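Local coordinates for Arf-GAP domain and FG repeat-containing protein 1 (Homo sapiens, PDB 2OLM) that acts as a cofactor of HIV-1 Rev, promoting movement of viral RNAs from the nuclear periphery to the cytoplasm, and is required for vesicle docking or fusion during acrosome biogenesis, at residues 17-22 with 44-49; 54-57 with 62-65; 100-105 with 122-127. One frame throughout, in Å; residues are numbered along the deposited sequence. Where two conformers were deposited one is given.

In the fold
Followed from the N terminus, the Arf-GAP domain closes three loops in series, none nested in or crossing another. Contact 1 (17-22 with 44-49) brings the end of helix 3-20 against strand 45-47, with the first cysteines of the zinc site in between. Contact 2 (54-57 with 62-65) closes a short loop that returns the chain from helix 49-55 to strand 64-66, the other outer strand of the same antiparallel sheet; Val47 and Leu55 pack together and so join contacts 1 and 2. Contact 3 (100-105 with 122-127) spans helix 109-121 and stands apart, its nearest atoms about 8 Å from contact 2.

Contact 1 (17-22 with 44-49); sequences RDMTGL and GSFVCT. With ZN (zinc ion), chain B.
Met19 and Thr20, toward the C-terminal end of helix 3-20, meet the ring of Phe46, which stands on strand 45-47, an outer strand of the antiparallel sheet, within the C4-type zinc finger of the Arf-GAP domain. Here the ligand Cys48, just after the strand, binds zinc, while Phe46 on the strand itself packs against the helix.

Along the helix, Arg17 and Asp18 turn to the second subunit, forming salt bridges with its Glu10 and Lys14. Met19 is the first residue to meet the strand. Its CB lies 4.0 Å from CZ of Phe46, so the base of the side chain, rather than its sulfur, makes the touch. Beyond that base the side chain packs on Ile77, Leu80 and Gln81 of helix 74-82, which makes Met19 a joint between three elements.

Thr20 divides its two branches. The methyl CG2 approaches the CD1-CE1 side of the ring, 3.9 Å from Phe46 CE1, and the two side chains cross at about a right angle. With chi1 at 54°, OG1 sits between the backbone N and the carbonyl carbon, whereas CG2 lies anti to the carbonyl carbon; the hydroxyl is thereby left to hydrogen-bond Glu10 of the second subunit.

On the strand side, Gly44 and Ser45 form a G1 beta bulge opposite Asn40, and Phe46 is further packed on Val39 of the neighbouring strand. No hydrogen bond joins the two segments, and the contact is wholly one of buried side chains. Two residues beyond Phe46, Cys48 N-caps helix 49-55 and binds the zinc ion together with Cys28, Cys31 and Cys51, its SG 2.3 Å from the metal.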
loop_
_atom_site.group_PDB
_atom_site.type_symbol
_atom_site.label_atom_id
_atom_site.label_comp_id
_atom_site.label_asym_id
_atom_site.label_seq_id
_atom_site.Cartn_x
_atom_site.Cartn_y
_atom_site.Cartn_z
ATOM N N ARG A 17 -3.509 -2.948 4.498
ATOM C CA ARG A 17 -2.206 -3.041 5.166
ATOM C C ARG A 17 -2.296 -3.303 6.681
ATOM O O ARG A 17 -1.365 -3.869 7.271
ATOM C CB ARG A 17 -1.408 -1.786 4.858
ATOM C CG ARG A 17 -1.062 -1.637 3.384
ATOM C CD ARG A 17 -0.110 -2.717 2.878
ATOM N NE ARG A 17 0.058 -2.634 1.432
ATOM C CZ ARG A 17 0.643 -3.581 0.708
ATOM N NH1 ARG A 17 1.111 -4.645 1.303
ATOM N NH2 ARG A 17 0.760 -3.460 -0.585
ATOM N N ASP A 18 -3.415 -2.926 7.293
ATOM C CA ASP A 18 -3.736 -3.389 8.631
ATOM C C ASP A 18 -3.775 -4.926 8.626
ATOM O O ASP A 18 -3.205 -5.570 9.503
ATOM C CB ASP A 18 -5.044 -2.791 9.125
ATOM C CG ASP A 18 -5.378 -3.196 10.556
ATOM O OD1 ASP A 18 -4.853 -2.563 11.506
ATOM O OD2 ASP A 18 -6.175 -4.161 10.719
ATOM N N MET A 19 -4.411 -5.512 7.613
ATOM C CA MET A 19 -4.535 -6.958 7.552
ATOM C C MET A 19 -3.251 -7.625 7.158
ATOM O O MET A 19 -2.901 -8.669 7.719
ATOM C CB MET A 19 -5.616 -7.364 6.551
ATOM C CG MET A 19 -7.024 -7.171 7.090
ATOM S SD MET A 19 -8.306 -7.710 5.935
ATOM C CE MET A 19 -8.376 -6.279 4.847
ATOM N N THR A 20 -2.494 -7.060 6.224
ATOM C CA THR A 20 -1.289 -7.754 5.770
ATOM C C THR A 20 -0.211 -7.842 6.843
ATOM O O THR A 20 0.706 -8.668 6.726
ATOM C CB THR A 20 -0.687 -7.149 4.530
ATOM O OG1 THR A 20 -0.466 -5.756 4.789
ATOM C CG2 THR A 20 -1.598 -7.309 3.317
ATOM N N GLY A 21 -0.330 -7.007 7.872
ATOM C CA GLY A 21 0.615 -7.040 8.994
ATOM C C GLY A 21 0.243 -8.002 10.123
ATOM O O GLY A 21 1.069 -8.242 11.012
ATOM N N LEU A 22 -0.970 -8.563 10.103
ATOM C CA LEU A 22 -1.375 -9.543 11.131
ATOM C C LEU A 22 -0.521 -10.812 10.992
ATOM O O LEU A 22 -0.228 -11.239 9.884
ATOM C CB LEU A 22 -2.853 -9.878 11.007
ATOM C CG LEU A 22 -3.785 -8.699 11.218
ATOM C CD1 LEU A 22 -5.257 -9.010 10.885
ATOM C CD2 LEU A 22 -3.637 -8.186 12.691
ATOM N N GLY A 44 -10.827 -16.008 1.112
ATOM C CA GLY A 44 -10.445 -14.910 2.003
ATOM C C GLY A 44 -9.067 -15.028 2.613
ATOM O O GLY A 44 -8.874 -14.658 3.779
ATOM N N SER A 45 -8.112 -15.550 1.862
ATOM C CA SER A 45 -6.746 -15.803 2.341
ATOM C C SER A 45 -5.765 -14.919 1.608
ATOM O O SER A 45 -6.069 -14.294 0.590
ATOM C CB SER A 45 -6.347 -17.265 2.145
ATOM O OG SER A 45 -6.380 -17.565 0.774
ATOM N N PHE A 46 -4.544 -14.906 2.137
ATOM C CA PHE A 46 -3.398 -14.181 1.561
ATOM C C PHE A 46 -2.379 -15.187 1.140
ATOM O O PHE A 46 -1.930 -15.998 1.963
ATOM C CB PHE A 46 -2.812 -13.192 2.613
ATOM C CG PHE A 46 -3.739 -12.102 2.991
ATOM C CD1 PHE A 46 -3.621 -10.848 2.425
ATOM C CD2 PHE A 46 -4.764 -12.307 3.877
ATOM C CE1 PHE A 46 -4.507 -9.832 2.739
ATOM C CE2 PHE A 46 -5.642 -11.298 4.191
ATOM C CZ PHE A 46 -5.502 -10.053 3.636
ATOM N N VAL A 47 -2.009 -15.195 -0.159
ATOM C CA VAL A 47 -1.204 -16.264 -0.765
ATOM C C VAL A 47 -0.066 -15.678 -1.627
ATOM O O VAL A 47 -0.136 -14.538 -2.053
ATOM C CB VAL A 47 -2.061 -17.227 -1.642
ATOM C CG1 VAL A 47 -3.001 -18.001 -0.733
ATOM C CG2 VAL A 47 -2.912 -16.436 -2.667
ATOM N N CYS A 48 0.920 -16.498 -1.917
ATOM C CA CYS A 48 2.089 -16.096 -2.717
ATOM C C CYS A 48 1.779 -16.315 -4.211
ATOM O O CYS A 48 0.721 -16.867 -4.580
ATOM C CB CYS A 48 3.318 -16.922 -2.284
ATOM S SG CYS A 48 3.392 -18.627 -2.828
ATOM N N THR A 49 2.680 -15.880 -5.108
ATOM C CA THR A 49 2.448 -16.010 -6.513
ATOM C C THR A 49 2.420 -17.417 -7.028
ATOM O O THR A 49 1.588 -17.780 -7.859
ATOM C CB THR A 49 3.497 -15.152 -7.268
ATOM O OG1 THR A 49 3.393 -13.797 -6.784
ATOM C CG2 THR A 49 3.292 -15.274 -8.756
HETATM ZN ZN ZN B . 2.518 -20.108 -1.288
#

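Contact 2 (54-57 with 62-65); sequences SLRG and HRVK. With SO4 (sulfate ion), chain C.
Arg56, close after helix 49-55, folds back to grasp the chain as it enters strand 64-66, closing the short connection between these two elements of the Arf-GAP domain. From CB the side chain bends at chi2 (-62°) and again at chi3 (-55°), which curls it toward the incoming segment. CD then passes Val64, 4.1 Å from its CG2, as the two side chains slide by each other in opposite directions, and also comes close to the carbonyl oxygen of His62. At the tip, NH1 donates to His62 O over 2.8 Å, approaching from above the carbonyl plane, with the acceptor lying a little out of the guanidinium plane.

One residue earlier, the backbone makes a matching link: His62 N donates to Leu55 O over 3.2 Å. Leu55 adds an apolar layer, its CD2 lying 3.8 Å from His62 ND1 and its CD1 4.1 Å from Val64 CG1. The imidazole's polar partner is Asn40, and Tyr120 of helix 109-121 meets the ring edge-to-face.

The side chain of Arg63 starts away from segment 54-57, and its guanidinium binds a sulfate ion, probably from the crystallisation liquor. With the sulfur at the guanidinium edge, in its plane, NH1 and NH2 each donate to a separate oxygen; Lys65 CE lies 3.5 Å above one guanidinium face. Both main-chain polar atoms of His62 are thus held, by Leu55 O and Arg56 NH1.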
loop_
_atom_site.group_PDB
_atom_site.type_symbol
_atom_site.label_atom_id
_atom_site.label_comp_id
_atom_site.label_asym_id
_atom_site.label_seq_id
_atom_site.Cartn_x
_atom_site.Cartn_y
_atom_site.Cartn_z
ATOM N N SER A 54 -1.042 -22.192 -8.862
ATOM C CA SER A 54 -1.635 -23.511 -8.634
ATOM C C SER A 54 -3.150 -23.466 -8.319
ATOM O O SER A 54 -3.897 -24.334 -8.772
ATOM C CB SER A 54 -0.902 -24.268 -7.530
ATOM O OG SER A 54 0.436 -24.536 -7.971
ATOM N N LEU A 55 -3.569 -22.458 -7.573
ATOM C CA LEU A 55 -4.992 -22.235 -7.266
ATOM C C LEU A 55 -5.793 -22.010 -8.529
ATOM O O LEU A 55 -6.999 -22.376 -8.594
ATOM C CB LEU A 55 -5.122 -21.039 -6.357
ATOM C CG LEU A 55 -4.735 -21.280 -4.863
ATOM C CD1 LEU A 55 -4.490 -19.959 -4.128
ATOM C CD2 LEU A 55 -5.798 -22.151 -4.117
ATOM N N ARG A 56 -5.181 -21.384 -9.527
ATOM C CA ARG A 56 -5.851 -21.221 -10.847
ATOM C C ARG A 56 -5.966 -22.522 -11.643
ATOM O O ARG A 56 -6.713 -22.580 -12.638
ATOM C CB ARG A 56 -5.152 -20.154 -11.704
ATOM C CG ARG A 56 -5.191 -18.804 -11.095
ATOM C CD ARG A 56 -6.560 -18.275 -10.925
ATOM N NE ARG A 56 -7.315 -18.263 -12.167
ATOM C CZ ARG A 56 -8.617 -17.993 -12.253
ATOM N NH1 ARG A 56 -9.373 -17.734 -11.182
ATOM N NH2 ARG A 56 -9.183 -18.008 -13.461
ATOM N N GLY A 57 -5.260 -23.539 -11.222
ATOM C CA GLY A 57 -5.367 -24.856 -11.858
ATOM C C GLY A 57 -6.444 -25.737 -11.267
ATOM O O GLY A 57 -6.736 -26.814 -11.797
ATOM N N HIS A 62 -9.759 -20.912 -8.050
ATOM C CA HIS A 62 -9.913 -19.866 -7.044
ATOM C C HIS A 62 -9.546 -18.494 -7.633
ATOM O O HIS A 62 -8.681 -18.422 -8.519
ATOM C CB HIS A 62 -9.109 -20.170 -5.791
ATOM C CG HIS A 62 -9.668 -21.300 -4.971
ATOM N ND1 HIS A 62 -9.512 -21.380 -3.607
ATOM C CD2 HIS A 62 -10.442 -22.359 -5.319
ATOM C CE1 HIS A 62 -10.115 -22.469 -3.161
ATOM N NE2 HIS A 62 -10.699 -23.074 -4.171
ATOM N N ARG A 63 -10.195 -17.465 -7.131
ATOM C CA ARG A 63 -10.088 -16.123 -7.656
ATOM C C ARG A 63 -9.040 -15.363 -6.899
ATOM O O ARG A 63 -9.261 -14.963 -5.777
ATOM C CB ARG A 63 -11.435 -15.425 -7.501
ATOM C CG ARG A 63 -11.574 -14.119 -8.235
ATOM C CD ARG A 63 -11.587 -14.266 -9.737
ATOM N NE ARG A 63 -11.926 -12.971 -10.327
ATOM C CZ ARG A 63 -11.063 -12.012 -10.606
ATOM N NH1 ARG A 63 -9.757 -12.198 -10.516
ATOM N NH2 ARG A 63 -11.501 -10.859 -11.044
ATOM N N VAL A 64 -7.898 -15.124 -7.527
ATOM C CA VAL A 64 -6.787 -14.410 -6.884
ATOM C C VAL A 64 -6.627 -13.021 -7.485
ATOM O O VAL A 64 -6.737 -12.853 -8.700
ATOM C CB VAL A 64 -5.485 -15.197 -6.970
ATOM C CG1 VAL A 64 -5.594 -16.555 -6.207
ATOM C CG2 VAL A 64 -5.065 -15.421 -8.445
ATOM N N LYS A 65 -6.348 -12.049 -6.622
ATOM C CA LYS A 65 -6.194 -10.670 -6.996
ATOM C C LYS A 65 -4.943 -10.111 -6.342
ATOM O O LYS A 65 -4.618 -10.383 -5.177
ATOM C CB LYS A 65 -7.389 -9.866 -6.550
ATOM C CG LYS A 65 -8.689 -10.324 -7.202
ATOM C CD LYS A 65 -9.837 -9.339 -6.955
ATOM C CE LYS A 65 -11.068 -9.753 -7.671
ATOM N NZ LYS A 65 -12.062 -8.611 -7.733
HETATM S S SO4 C . -8.315 -8.780 -11.407
HETATM O O1 SO4 C . -9.770 -8.615 -11.363
HETATM O O2 SO4 C . -7.720 -8.237 -10.225
HETATM O O3 SO4 C . -7.855 -8.059 -12.616
HETATM O O4 SO4 C . -7.954 -10.225 -11.542
#

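Contact 3 (100-105 with 122-127); sequences SSAIPD and KKRWYV
Trp125, in the type I beta turn from Lys123 to Tyr126, lies against Ser101 and Ala102 of the loop that leads into helix 109-121. The loops on either end of that helix meet here in the Arf-GAP domain, the later one carrying the turn.

Van der Waals packing carries the contact, without a hydrogen bond between the segments. The six-membered part of the indole approaches the backbone of Ala102, its CZ2 3.7 Å from Ala102 O, while the methyl CB is a looser neighbour. The neighbouring side chain of Arg124, extended from CG to NE, lies over one face of the indole: its CG sits 3.7 Å above the ring plane, over the ring centre. The outer end of the same arginine reaches Ala102, with NH1 4.1 Å from its CB. Arg124 thus runs over the indole and on to the loop, and chi1 at 177° sets it on this course.

Aromatic partners outside the segments fix the indole further: Phe96 meets it edge-to-face, and Phe115 of helix 109-121 packs on it at about 50°.

The polar groups look elsewhere for their bonds. Arg124 NH1 forms a salt bridge with Glu118 of helix 109-121, and Ser101 OG is hydrogen-bonded to the backbone N of Asp97. Ser101 OG and Trp125 NE1 are 4.0 Å apart, with no hydrogen bond between them.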
loop_
_atom_site.group_PDB
_atom_site.type_symbol
_atom_site.label_atom_id
_atom_site.label_comp_id
_atom_site.label_asym_id
_atom_site.label_seq_id
_atom_site.Cartn_x
_atom_site.Cartn_y
_atom_site.Cartn_z
ATOM N N SER A 100 3.229 -32.710 11.330
ATOM C CA SER A 100 3.357 -33.899 10.477
ATOM C C SER A 100 2.290 -34.202 9.458
ATOM O O SER A 100 2.397 -35.186 8.747
ATOM C CB SER A 100 3.595 -35.127 11.337
ATOM O OG SER A 100 2.473 -35.365 12.120
ATOM N N SER A 101 1.295 -33.344 9.313
ATOM C CA SER A 101 0.317 -33.585 8.277
ATOM C C SER A 101 0.932 -33.508 6.888
ATOM O O SER A 101 1.974 -32.874 6.716
ATOM C CB SER A 101 -0.850 -32.658 8.404
ATOM O OG SER A 101 -1.730 -33.068 9.440
ATOM N N ALA A 102 0.264 -34.140 5.927
ATOM C CA ALA A 102 0.832 -34.412 4.608
ATOM C C ALA A 102 0.913 -33.134 3.840
ATOM O O ALA A 102 -0.126 -32.509 3.585
ATOM C CB ALA A 102 -0.045 -35.417 3.869
ATOM N N ILE A 103 2.128 -32.727 3.460
ATOM C CA ILE A 103 2.347 -31.560 2.575
ATOM C C ILE A 103 3.182 -31.949 1.364
ATOM O O ILE A 103 3.968 -32.903 1.409
ATOM C CB ILE A 103 2.978 -30.373 3.304
ATOM C CG1 ILE A 103 4.315 -30.754 3.953
ATOM C CG2 ILE A 103 1.998 -29.851 4.296
ATOM C CD1 ILE A 103 5.188 -29.617 4.193
ATOM N N PRO A 104 2.994 -31.238 0.269
ATOM C CA PRO A 104 3.765 -31.540 -0.930
ATOM C C PRO A 104 5.140 -30.878 -0.903
ATOM O O PRO A 104 5.403 -29.986 -0.103
ATOM C CB PRO A 104 2.922 -30.891 -2.034
ATOM C CG PRO A 104 2.335 -29.725 -1.365
ATOM C CD PRO A 104 2.048 -30.134 0.051
ATOM N N ASP A 105 5.986 -31.323 -1.828
ATOM C CA ASP A 105 7.133 -30.565 -2.242
ATOM C C ASP A 105 6.544 -29.427 -3.059
ATOM O O ASP A 105 6.002 -29.662 -4.171
ATOM C CB ASP A 105 8.070 -31.432 -3.102
ATOM C CG ASP A 105 9.241 -30.651 -3.698
ATOM O OD1 ASP A 105 9.421 -29.442 -3.431
ATOM O OD2 ASP A 105 10.004 -31.279 -4.464
ATOM N N LYS A 122 -11.685 -31.911 -1.604
ATOM C CA LYS A 122 -11.970 -33.114 -0.827
ATOM C C LYS A 122 -12.091 -32.824 0.674
ATOM O O LYS A 122 -12.634 -33.651 1.397
ATOM C CB LYS A 122 -10.916 -34.157 -1.086
ATOM C CG LYS A 122 -10.831 -34.555 -2.573
ATOM C CD LYS A 122 -9.741 -35.515 -2.839
ATOM C CE LYS A 122 -9.635 -35.848 -4.314
ATOM N NZ LYS A 122 -8.267 -36.347 -4.639
ATOM N N LYS A 123 -11.590 -31.670 1.131
ATOM C CA LYS A 123 -11.780 -31.236 2.508
ATOM C C LYS A 123 -11.172 -32.215 3.509
ATOM O O LYS A 123 -11.782 -32.540 4.540
ATOM C CB LYS A 123 -13.268 -30.965 2.760
ATOM C CG LYS A 123 -13.669 -29.679 2.139
ATOM C CD LYS A 123 -15.152 -29.504 2.068
ATOM C CE LYS A 123 -15.463 -28.144 1.481
ATOM N NZ LYS A 123 -16.913 -27.982 1.241
ATOM N N ARG A 124 -9.960 -32.627 3.246
ATOM C CA ARG A 124 -9.307 -33.621 4.085
ATOM C C ARG A 124 -9.127 -33.137 5.542
ATOM O O ARG A 124 -9.189 -33.985 6.476
ATOM C CB ARG A 124 -7.953 -33.968 3.500
ATOM C CG ARG A 124 -7.140 -34.953 4.346
ATOM C CD ARG A 124 -6.008 -35.495 3.534
ATOM N NE ARG A 124 -5.184 -36.412 4.318
ATOM C CZ ARG A 124 -4.074 -36.972 3.866
ATOM N NH1 ARG A 124 -3.697 -36.760 2.616
ATOM N NH2 ARG A 124 -3.370 -37.781 4.655
ATOM N N TRP A 125 -8.883 -31.852 5.764
ATOM C CA TRP A 125 -8.541 -31.326 7.112
ATOM C C TRP A 125 -9.566 -30.332 7.602
ATOM O O TRP A 125 -9.271 -29.472 8.429
ATOM C CB TRP A 125 -7.144 -30.650 7.088
ATOM C CG TRP A 125 -6.064 -31.539 6.620
ATOM C CD1 TRP A 125 -5.427 -32.526 7.355
ATOM C CD2 TRP A 125 -5.452 -31.586 5.309
ATOM N NE1 TRP A 125 -4.478 -33.150 6.591
ATOM C CE2 TRP A 125 -4.479 -32.592 5.328
ATOM C CE3 TRP A 125 -5.632 -30.847 4.127
ATOM C CZ2 TRP A 125 -3.705 -32.902 4.218
ATOM C CZ3 TRP A 125 -4.860 -31.165 3.032
ATOM C CH2 TRP A 125 -3.906 -32.170 3.086
ATOM N N TYR A 126 -10.790 -30.423 7.067
ATOM C CA TYR A 126 -11.764 -29.353 7.145
ATOM C C TYR A 126 -12.639 -29.425 8.394
ATOM O O TYR A 126 -13.136 -30.509 8.748
ATOM C CB TYR A 126 -12.644 -29.470 5.896
ATOM C CG TYR A 126 -13.797 -28.497 5.717
ATOM C CD1 TYR A 126 -13.602 -27.262 5.107
ATOM C CD2 TYR A 126 -15.096 -28.841 6.067
ATOM C CE1 TYR A 126 -14.654 -26.383 4.902
ATOM C CE2 TYR A 126 -16.127 -28.001 5.849
ATOM C CZ TYR A 126 -15.921 -26.763 5.262
ATOM O OH TYR A 126 -16.996 -25.918 5.007
ATOM N N VAL A 127 -12.862 -28.277 9.026
ATOM C CA VAL A 127 -13.875 -28.093 10.065
ATOM C C VAL A 127 -14.857 -27.024 9.563
ATOM O O VAL A 127 -14.433 -25.959 9.126
ATOM C CB VAL A 127 -13.235 -27.640 11.388
ATOM C CG1 VAL A 127 -14.327 -27.365 12.454
ATOM C CG2 VAL A 127 -12.237 -28.682 11.890
#